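Local coordinates for 11S globulin seed storage protein (Amaranthus hypochondriacus, PDB 3QAC) that probably serves as a seed storage protein, a nutrient reservoir whose subunits each combine two cupin domains, at residues Q43-A48 / G375-V380; I139-A144 / F313-L318; L342-I347 / K401-A406. One frame throughout, in Å; residues are numbered along the deposited sequence.

Interaction 1 of 3, residues Q43-A48 / G375-V380; sequences QEFRCA and GQLVVV
E44 and V379 mark the place where helix 43-48 comes nearest to strand 377-380, their CA atoms 6.1 Å apart, with the two short axes inclined at 49°. V379 supplies most of the strand's side of the contact through both methyl branches. With CG1 anti to the backbone N (chi1 178°), that methyl touches the carbonyl O of E44 and lies 3.9 Å from A48 CB. The other branch, CG2, meets the ring of F45, 3.7 Å from CE2. The F45 ring then reaches along the strand, and its far corner CZ comes 3.6 Å from CD1 of L377; both strand residues approach the ring obliquely. In the bicupin architecture of 11S globulins this joins the two halves of the chain: the helix lies within the first cupin range, whereas strand 377-380 is an outermost strand, within this chain, of a sheet in the second. F45 and L377 also share V52 of strand 51-57 as a neighbour. E44 packs on V379 through CB and CG, its CG 3.6 Å from V379 CB; its chain then bends at chi2, and the carboxylate stands off from the strand. A water spans the gap, donating to E44 OE2 at 2.9 Å and accepting from V379 N at 2.9 Å. E44 OE2 has a second partner in the backbone N of T20, and C47 fastens the helix to C14 by a disulfide.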
loop_
_atom_site.group_PDB
_atom_site.type_symbol
_atom_site.label_atom_id
_atom_site.label_comp_id
_atom_site.label_asym_id
_atom_site.label_seq_id
_atom_site.Cartn_x
_atom_site.Cartn_y
_atom_site.Cartn_z
ATOM N N GLN A 43 -19.477 5.620 10.815
ATOM C CA GLN A 43 -18.717 4.393 10.836
ATOM C C GLN A 43 -18.390 3.889 9.431
ATOM O O GLN A 43 -17.271 3.452 9.169
ATOM C CB GLN A 43 -19.478 3.307 11.585
ATOM C CG GLN A 43 -18.697 2.032 11.694
ATOM C CD GLN A 43 -19.389 0.998 12.526
ATOM O OE1 GLN A 43 -20.303 1.309 13.299
ATOM N NE2 GLN A 43 -18.964 -0.252 12.383
ATOM N N GLU A 44 -19.371 3.912 8.539
ATOM C CA GLU A 44 -19.144 3.329 7.230
ATOM C C GLU A 44 -18.182 4.185 6.404
ATOM O O GLU A 44 -17.528 3.659 5.516
ATOM C CB GLU A 44 -20.451 3.021 6.479
ATOM C CG GLU A 44 -21.379 4.205 6.259
ATOM C CD GLU A 44 -22.377 4.391 7.413
ATOM O OE1 GLU A 44 -21.935 4.476 8.590
ATOM O OE2 GLU A 44 -23.602 4.443 7.140
ATOM N N PHE A 45 -18.083 5.485 6.699
ATOM C CA PHE A 45 -17.056 6.307 6.063
ATOM C C PHE A 45 -15.681 5.959 6.605
ATOM O O PHE A 45 -14.691 5.964 5.871
ATOM C CB PHE A 45 -17.302 7.801 6.236
ATOM C CG PHE A 45 -18.336 8.347 5.310
ATOM C CD1 PHE A 45 -19.336 9.171 5.781
ATOM C CD2 PHE A 45 -18.319 8.026 3.970
ATOM C CE1 PHE A 45 -20.301 9.683 4.942
ATOM C CE2 PHE A 45 -19.287 8.536 3.115
ATOM C CZ PHE A 45 -20.295 9.366 3.616
ATOM N N ARG A 46 -15.623 5.669 7.897
ATOM C CA ARG A 46 -14.360 5.313 8.511
ATOM C C ARG A 46 -13.904 3.985 7.911
ATOM O O ARG A 46 -12.740 3.809 7.576
ATOM C CB ARG A 46 -14.495 5.237 10.046
ATOM C CG ARG A 46 -14.729 6.603 10.695
ATOM C CD ARG A 46 -14.457 6.603 12.204
ATOM N NE ARG A 46 -15.602 6.087 12.955
ATOM C CZ ARG A 46 -15.608 4.916 13.581
ATOM N NH1 ARG A 46 -14.509 4.154 13.550
ATOM N NH2 ARG A 46 -16.700 4.508 14.239
ATOM N N CYS A 47 -14.842 3.057 7.780
ATOM C CA CYS A 47 -14.575 1.774 7.170
ATOM C C CYS A 47 -14.053 1.943 5.730
ATOM O O CYS A 47 -13.096 1.285 5.336
ATOM C CB CYS A 47 -15.849 0.930 7.165
ATOM S SG CYS A 47 -15.701 -0.601 6.209
ATOM N N ALA A 48 -14.695 2.823 4.956
ATOM C CA ALA A 48 -14.363 3.020 3.550
ATOM C C ALA A 48 -13.121 3.885 3.404
ATOM O O ALA A 48 -12.392 3.783 2.427
ATOM C CB ALA A 48 -15.533 3.641 2.808
ATOM N N GLY A 375 -29.551 12.888 -3.742
ATOM C CA GLY A 375 -28.606 13.563 -2.876
ATOM C C GLY A 375 -28.191 12.750 -1.678
ATOM O O GLY A 375 -27.379 13.205 -0.881
ATOM N N GLN A 376 -28.766 11.567 -1.531
ATOM C CA GLN A 376 -28.352 10.660 -0.471
ATOM C C GLN A 376 -27.359 9.644 -1.003
ATOM O O GLN A 376 -27.383 9.294 -2.190
ATOM C CB GLN A 376 -29.543 9.901 0.078
ATOM C CG GLN A 376 -30.717 10.773 0.483
ATOM C CD GLN A 376 -31.834 9.954 1.102
ATOM O OE1 GLN A 376 -32.193 8.892 0.595
ATOM N NE2 GLN A 376 -32.382 10.441 2.205
ATOM N N LEU A 377 -26.503 9.143 -0.122
ATOM C CA LEU A 377 -25.589 8.099 -0.516
ATOM C C LEU A 377 -25.598 7.040 0.541
ATOM O O LEU A 377 -25.897 7.312 1.696
ATOM C CB LEU A 377 -24.178 8.655 -0.707
ATOM C CG LEU A 377 -23.512 9.271 0.535
ATOM C CD1 LEU A 377 -22.970 8.174 1.444
ATOM C CD2 LEU A 377 -22.391 10.226 0.121
ATOM N N VAL A 378 -25.279 5.819 0.152
ATOM C CA VAL A 378 -24.985 4.806 1.139
ATOM C C VAL A 378 -23.617 4.239 0.828
ATOM O O VAL A 378 -23.206 4.171 -0.338
ATOM C CB VAL A 378 -26.037 3.692 1.150
ATOM C CG1 VAL A 378 -26.187 3.063 -0.255
ATOM C CG2 VAL A 378 -25.686 2.644 2.209
ATOM N N VAL A 379 -22.912 3.831 1.871
ATOM C CA VAL A 379 -21.631 3.206 1.690
ATOM C C VAL A 379 -21.835 1.717 1.689
ATOM O O VAL A 379 -22.291 1.133 2.684
ATOM C CB VAL A 379 -20.660 3.553 2.823
ATOM C CG1 VAL A 379 -19.319 2.828 2.624
ATOM C CG2 VAL A 379 -20.457 5.038 2.899
ATOM N N VAL A 380 -21.513 1.101 0.566
ATOM C CA VAL A 380 -21.491 -0.343 0.466
ATOM C C VAL A 380 -20.069 -0.831 0.667
ATOM O O VAL A 380 -19.211 -0.596 -0.170
ATOM C CB VAL A 380 -21.944 -0.831 -0.912
ATOM C CG1 VAL A 380 -22.204 -2.334 -0.852
ATOM C CG2 VAL A 380 -23.197 -0.052 -1.397
HETATM O O HOH W 1 -24.242 4.497 4.325
#

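Interaction 2 of 3, residues I139-A144 / F313-L318; sequences IFAMPA and FNLPIL
A141 points its single methyl at the turn formed by L315-L318, and two branched side chains close on it. CD2 of L318 stands 3.7 Å from A141 CB, and CG2 of I317 lies 3.8 Å from the same carbon, so the small side chain is met by two methyls at once. I317 divides its work: with CG1 anti to the backbone N (chi1 -171°), that arm extends toward the ring of P143, 4.4 Å from its CG, while CG2 stays on A141. L315 approaches further back along the strand, its CD2 3.7 Å from the carbonyl O of I139 and more distant from the methyl of A141. These three side chains are presented together because residues L315 to L318 form a type I beta turn, closed by L318 N bonding to L315 O at 2.9 Å. The contact itself is wholly van der Waals. On the other face of the strand, F140 and M142 point away from the turn and touch strand 80-86 of the first cupin. Strand 138-142 is flanked by strands 72-78 and 288-290; L318 also rests on L73 of the former and L315 on V289 of the latter, just where the chain enters helix 318-321.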
loop_
_atom_site.group_PDB
_atom_site.type_symbol
_atom_site.label_atom_id
_atom_site.label_comp_id
_atom_site.label_asym_id
_atom_site.label_seq_id
_atom_site.Cartn_x
_atom_site.Cartn_y
_atom_site.Cartn_z
ATOM N N ILE A 139 -17.144 12.294 -15.169
ATOM C CA ILE A 139 -16.354 11.761 -14.060
ATOM C C ILE A 139 -14.885 12.102 -14.246
ATOM O O ILE A 139 -14.195 11.524 -15.082
ATOM C CB ILE A 139 -16.453 10.248 -13.952
ATOM C CG1 ILE A 139 -17.881 9.825 -13.651
ATOM C CG2 ILE A 139 -15.542 9.758 -12.852
ATOM C CD1 ILE A 139 -18.170 9.738 -12.186
ATOM N N PHE A 140 -14.422 13.028 -13.428
ATOM C CA PHE A 140 -13.079 13.576 -13.467
ATOM C C PHE A 140 -12.196 13.023 -12.318
ATOM O O PHE A 140 -12.661 12.848 -11.168
ATOM C CB PHE A 140 -13.240 15.074 -13.290
ATOM C CG PHE A 140 -12.209 15.874 -13.963
ATOM C CD1 PHE A 140 -12.479 16.485 -15.175
ATOM C CD2 PHE A 140 -10.970 16.035 -13.393
ATOM C CE1 PHE A 140 -11.522 17.244 -15.820
ATOM C CE2 PHE A 140 -10.006 16.792 -14.031
ATOM C CZ PHE A 140 -10.289 17.399 -15.250
ATOM N N ALA A 141 -10.920 12.774 -12.613
ATOM C CA ALA A 141 -9.974 12.303 -11.595
ATOM C C ALA A 141 -8.965 13.368 -11.225
ATOM O O ALA A 141 -8.240 13.854 -12.085
ATOM C CB ALA A 141 -9.248 11.054 -12.081
ATOM N N MET A 142 -8.919 13.730 -9.946
ATOM C CA MET A 142 -7.913 14.647 -9.413
ATOM C C MET A 142 -6.827 13.902 -8.639
ATOM O O MET A 142 -7.095 13.367 -7.571
ATOM C CB MET A 142 -8.564 15.662 -8.458
ATOM C CG MET A 142 -7.665 16.844 -8.133
ATOM S SD MET A 142 -7.286 17.819 -9.618
ATOM C CE MET A 142 -8.928 18.238 -10.177
ATOM N N PRO A 143 -5.601 13.859 -9.176
ATOM C CA PRO A 143 -4.506 13.187 -8.467
ATOM C C PRO A 143 -4.198 13.934 -7.193
ATOM O O PRO A 143 -4.498 15.120 -7.117
ATOM C CB PRO A 143 -3.322 13.321 -9.425
ATOM C CG PRO A 143 -3.944 13.589 -10.781
ATOM C CD PRO A 143 -5.192 14.361 -10.501
ATOM N N ALA A 144 -3.639 13.241 -6.207
ATOM C CA ALA A 144 -3.301 13.841 -4.929
ATOM C C ALA A 144 -2.438 15.082 -5.127
ATOM O O ALA A 144 -1.548 15.094 -5.956
ATOM C CB ALA A 144 -2.593 12.842 -4.066
ATOM N N PHE A 313 -8.980 1.683 -18.107
ATOM C CA PHE A 313 -8.953 1.507 -19.562
ATOM C C PHE A 313 -9.526 2.707 -20.309
ATOM O O PHE A 313 -8.946 3.165 -21.285
ATOM C CB PHE A 313 -9.646 0.204 -19.964
ATOM C CG PHE A 313 -9.195 -0.963 -19.149
ATOM C CD1 PHE A 313 -7.928 -1.498 -19.333
ATOM C CD2 PHE A 313 -10.008 -1.490 -18.156
ATOM C CE1 PHE A 313 -7.489 -2.558 -18.555
ATOM C CE2 PHE A 313 -9.586 -2.555 -17.374
ATOM C CZ PHE A 313 -8.319 -3.089 -17.571
ATOM N N ASN A 314 -10.646 3.243 -19.851
ATOM C CA ASN A 314 -11.131 4.459 -20.480
ATOM C C ASN A 314 -10.620 5.716 -19.785
ATOM O O ASN A 314 -10.675 6.803 -20.349
ATOM C CB ASN A 314 -12.655 4.456 -20.611
ATOM C CG ASN A 314 -13.346 4.078 -19.318
ATOM O OD1 ASN A 314 -14.409 3.460 -19.324
ATOM N ND2 ASN A 314 -12.732 4.429 -18.208
ATOM N N LEU A 315 -10.123 5.569 -18.559
ATOM C CA LEU A 315 -9.501 6.693 -17.855
ATOM C C LEU A 315 -8.187 6.219 -17.249
ATOM O O LEU A 315 -8.138 5.785 -16.087
ATOM C CB LEU A 315 -10.440 7.260 -16.786
ATOM C CG LEU A 315 -10.113 8.668 -16.270
ATOM C CD1 LEU A 315 -9.543 9.534 -17.367
ATOM C CD2 LEU A 315 -11.331 9.332 -15.676
ATOM N N PRO A 316 -7.109 6.279 -18.050
ATOM C CA PRO A 316 -5.826 5.651 -17.689
ATOM C C PRO A 316 -5.213 6.209 -16.406
ATOM O O PRO A 316 -4.557 5.468 -15.683
ATOM C CB PRO A 316 -4.930 5.942 -18.904
ATOM C CG PRO A 316 -5.910 6.144 -20.054
ATOM C CD PRO A 316 -7.084 6.855 -19.408
ATOM N N ILE A 317 -5.435 7.489 -16.129
ATOM C CA ILE A 317 -4.925 8.091 -14.904
ATOM C C ILE A 317 -5.392 7.277 -13.678
ATOM O O ILE A 317 -4.699 7.207 -12.668
ATOM C CB ILE A 317 -5.340 9.580 -14.802
ATOM C CG1 ILE A 317 -4.642 10.278 -13.642
ATOM C CG2 ILE A 317 -6.841 9.720 -14.654
ATOM C CD1 ILE A 317 -3.149 10.174 -13.670
ATOM N N LEU A 318 -6.543 6.622 -13.782
ATOM C CA LEU A 318 -7.051 5.866 -12.652
ATOM C C LEU A 318 -6.104 4.739 -12.286
ATOM O O LEU A 318 -6.243 4.122 -11.227
ATOM C CB LEU A 318 -8.442 5.310 -12.943
ATOM C CG LEU A 318 -9.470 6.408 -13.172
ATOM C CD1 LEU A 318 -10.843 5.810 -13.447
ATOM C CD2 LEU A 318 -9.483 7.323 -11.965
#

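Interaction 3 of 3, residues L342-I347 / K401-A406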
loop_
_atom_site.group_PDB
_atom_site.type_symbol
_atom_site.label_atom_id
_atom_site.label_comp_id
_atom_site.label_asym_id
_atom_site.label_seq_id
_atom_site.Cartn_x
_atom_site.Cartn_y
_atom_site.Cartn_z
ATOM N N LEU A 342 -16.151 -7.168 -5.627
ATOM C CA LEU A 342 -15.067 -8.065 -5.212
ATOM C C LEU A 342 -13.977 -7.339 -4.486
ATOM O O LEU A 342 -13.383 -7.871 -3.549
ATOM C CB LEU A 342 -14.380 -8.745 -6.398
ATOM C CG LEU A 342 -15.042 -9.630 -7.451
ATOM C CD1 LEU A 342 -14.235 -10.923 -7.626
ATOM C CD2 LEU A 342 -16.502 -9.897 -7.205
ATOM N N ASN A 343 -13.687 -6.124 -4.930
ATOM C CA ASN A 343 -12.406 -5.533 -4.585
ATOM C C ASN A 343 -12.444 -4.159 -3.930
ATOM O O ASN A 343 -11.409 -3.612 -3.570
ATOM C CB ASN A 343 -11.479 -5.533 -5.822
ATOM C CG ASN A 343 -12.240 -5.375 -7.122
ATOM O OD1 ASN A 343 -13.314 -4.764 -7.162
ATOM N ND2 ASN A 343 -11.695 -5.933 -8.203
ATOM N N ALA A 344 -13.625 -3.600 -3.761
ATOM C CA ALA A 344 -13.712 -2.178 -3.478
ATOM C C ALA A 344 -14.958 -1.822 -2.655
ATOM O O ALA A 344 -16.004 -2.490 -2.757
ATOM C CB ALA A 344 -13.712 -1.396 -4.794
ATOM N N HIS A 345 -14.829 -0.778 -1.836
ATOM C CA HIS A 345 -15.987 -0.165 -1.197
ATOM C C HIS A 345 -16.693 0.614 -2.269
ATOM O O HIS A 345 -16.082 1.175 -3.166
ATOM C CB HIS A 345 -15.599 0.814 -0.072
ATOM C CG HIS A 345 -14.892 0.163 1.069
ATOM N ND1 HIS A 345 -15.547 -0.610 2.006
ATOM C CD2 HIS A 345 -13.586 0.149 1.417
ATOM C CE1 HIS A 345 -14.671 -1.079 2.875
ATOM N NE2 HIS A 345 -13.476 -0.627 2.546
ATOM N N ASN A 346 -17.998 0.693 -2.141
ATOM C CA ASN A 346 -18.766 1.396 -3.119
ATOM C C ASN A 346 -19.541 2.523 -2.459
ATOM O O ASN A 346 -20.450 2.277 -1.658
ATOM C CB ASN A 346 -19.713 0.402 -3.752
ATOM C CG ASN A 346 -20.299 0.924 -4.985
ATOM O OD1 ASN A 346 -20.656 2.092 -5.039
ATOM N ND2 ASN A 346 -20.388 0.082 -6.015
ATOM N N ILE A 347 -19.176 3.756 -2.759
ATOM C CA ILE A 347 -19.930 4.865 -2.217
ATOM C C ILE A 347 -20.955 5.199 -3.263
ATOM O O ILE A 347 -20.667 5.896 -4.227
ATOM C CB ILE A 347 -19.072 6.098 -1.856
ATOM C CG1 ILE A 347 -18.155 5.785 -0.677
ATOM C CG2 ILE A 347 -19.959 7.258 -1.438
ATOM C CD1 ILE A 347 -17.107 4.682 -0.967
ATOM N N LYS A 401 -15.694 4.141 -6.390
ATOM C CA LYS A 401 -15.183 2.858 -5.935
ATOM C C LYS A 401 -13.751 2.996 -5.466
ATOM O O LYS A 401 -12.903 3.562 -6.168
ATOM C CB LYS A 401 -15.276 1.814 -7.040
ATOM C CG LYS A 401 -16.688 1.283 -7.272
ATOM C CD LYS A 401 -16.908 0.860 -8.721
ATOM C CE LYS A 401 -18.018 -0.195 -8.854
ATOM N NZ LYS A 401 -19.403 0.349 -8.928
ATOM N N THR A 402 -13.487 2.467 -4.277
ATOM C CA THR A 402 -12.207 2.676 -3.614
ATOM C C THR A 402 -11.105 1.748 -4.100
ATOM O O THR A 402 -10.240 1.385 -3.323
ATOM C CB THR A 402 -12.328 2.483 -2.101
ATOM O OG1 THR A 402 -12.670 1.124 -1.837
ATOM C CG2 THR A 402 -13.416 3.388 -1.532
ATOM N N SER A 403 -11.134 1.339 -5.366
ATOM C CA SER A 403 -9.957 0.684 -5.936
ATOM C C SER A 403 -9.935 0.750 -7.435
ATOM O O SER A 403 -10.886 1.188 -8.066
ATOM C CB SER A 403 -9.843 -0.773 -5.505
ATOM O OG SER A 403 -10.681 -1.593 -6.291
ATOM N N GLU A 404 -8.817 0.302 -7.990
ATOM C CA GLU A 404 -8.613 0.299 -9.421
ATOM C C GLU A 404 -9.526 -0.756 -10.042
ATOM O O GLU A 404 -9.682 -1.841 -9.498
ATOM C CB GLU A 404 -7.143 0.006 -9.720
ATOM C CG GLU A 404 -6.874 -0.300 -11.176
ATOM C CD GLU A 404 -5.423 -0.112 -11.553
ATOM O OE1 GLU A 404 -4.549 -0.308 -10.668
ATOM O OE2 GLU A 404 -5.162 0.233 -12.733
ATOM N N ASN A 405 -10.157 -0.425 -11.159
ATOM C CA ASN A 405 -10.967 -1.408 -11.872
ATOM C C ASN A 405 -11.709 -2.291 -10.890
ATOM O O ASN A 405 -11.550 -3.517 -10.907
ATOM C CB ASN A 405 -10.094 -2.318 -12.731
ATOM C CG ASN A 405 -8.980 -1.577 -13.428
ATOM O OD1 ASN A 405 -7.817 -1.959 -13.312
ATOM N ND2 ASN A 405 -9.323 -0.526 -14.164
ATOM N N ALA A 406 -12.480 -1.668 -10.006
ATOM C CA ALA A 406 -13.361 -2.414 -9.129
ATOM C C ALA A 406 -14.218 -3.309 -10.016
ATOM O O ALA A 406 -14.676 -2.903 -11.079
ATOM C CB ALA A 406 -14.235 -1.468 -8.302
#
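H345 and T402 form the tight end of this contact, gripping each other through two hydrogen bonds. The hydroxyl OG1 of T402, set between its own backbone N and carbonyl carbon (chi1 64°), accepts from H345 N at 2.9 Å. In return T402 N donates to H345 O at 3.1 Å, in the carbonyl plane and fairly straight (162° at the hydrogen). The same carbonyl receives a CA-H···O contact from K401, which forms an antiparallel non-hydrogen-bonded pair with N346 where strands 346-351 and 394-401 of the second cupin adjoin; the two side chains run side by side. T402 OG1 also lies near the plane of the H345 imidazole, at its edge, 3.5 Å from CD2. A344 continues the close packing, its CB 3.5 Å from CB of A406. Beyond it the contact slackens among partly exposed residues: S403 OG lies 3.5 Å from N343 O, a weak bond at best. A valine in place of T402 would probably leave H345 N without its acceptor and Q172 of the second subunit without the hydroxyl that its NE2 now binds. The paired bonds within the chain thus fix the T402 hydroxyl and the H345 backbone, from which the imidazole separately reaches the backbone O of that same Q172 through NE2, suggesting a proton on NE2.

From the N terminus, helix 43-48 opens interaction 1, which closes only at strand 377-380 and so spans much of both cupins. Interaction 2 falls wholly within that span, joining strand 138-142 of the first cupin to the turn before helix 318-321; it lies on the opposite side of the chain's centre, about 22 Å from interaction 1 between centres. Interaction 3 starts at 342-347, after interaction 2 has closed, and ends at 401-406, thus crossing interaction 1. Those two meet in one sheet, where V380 O and N346 N probably bond. F313 packs on N405 between interactions 2 and 3. Interactions 1 and 2 tie cupin to cupin, and interaction 3 lies within the second.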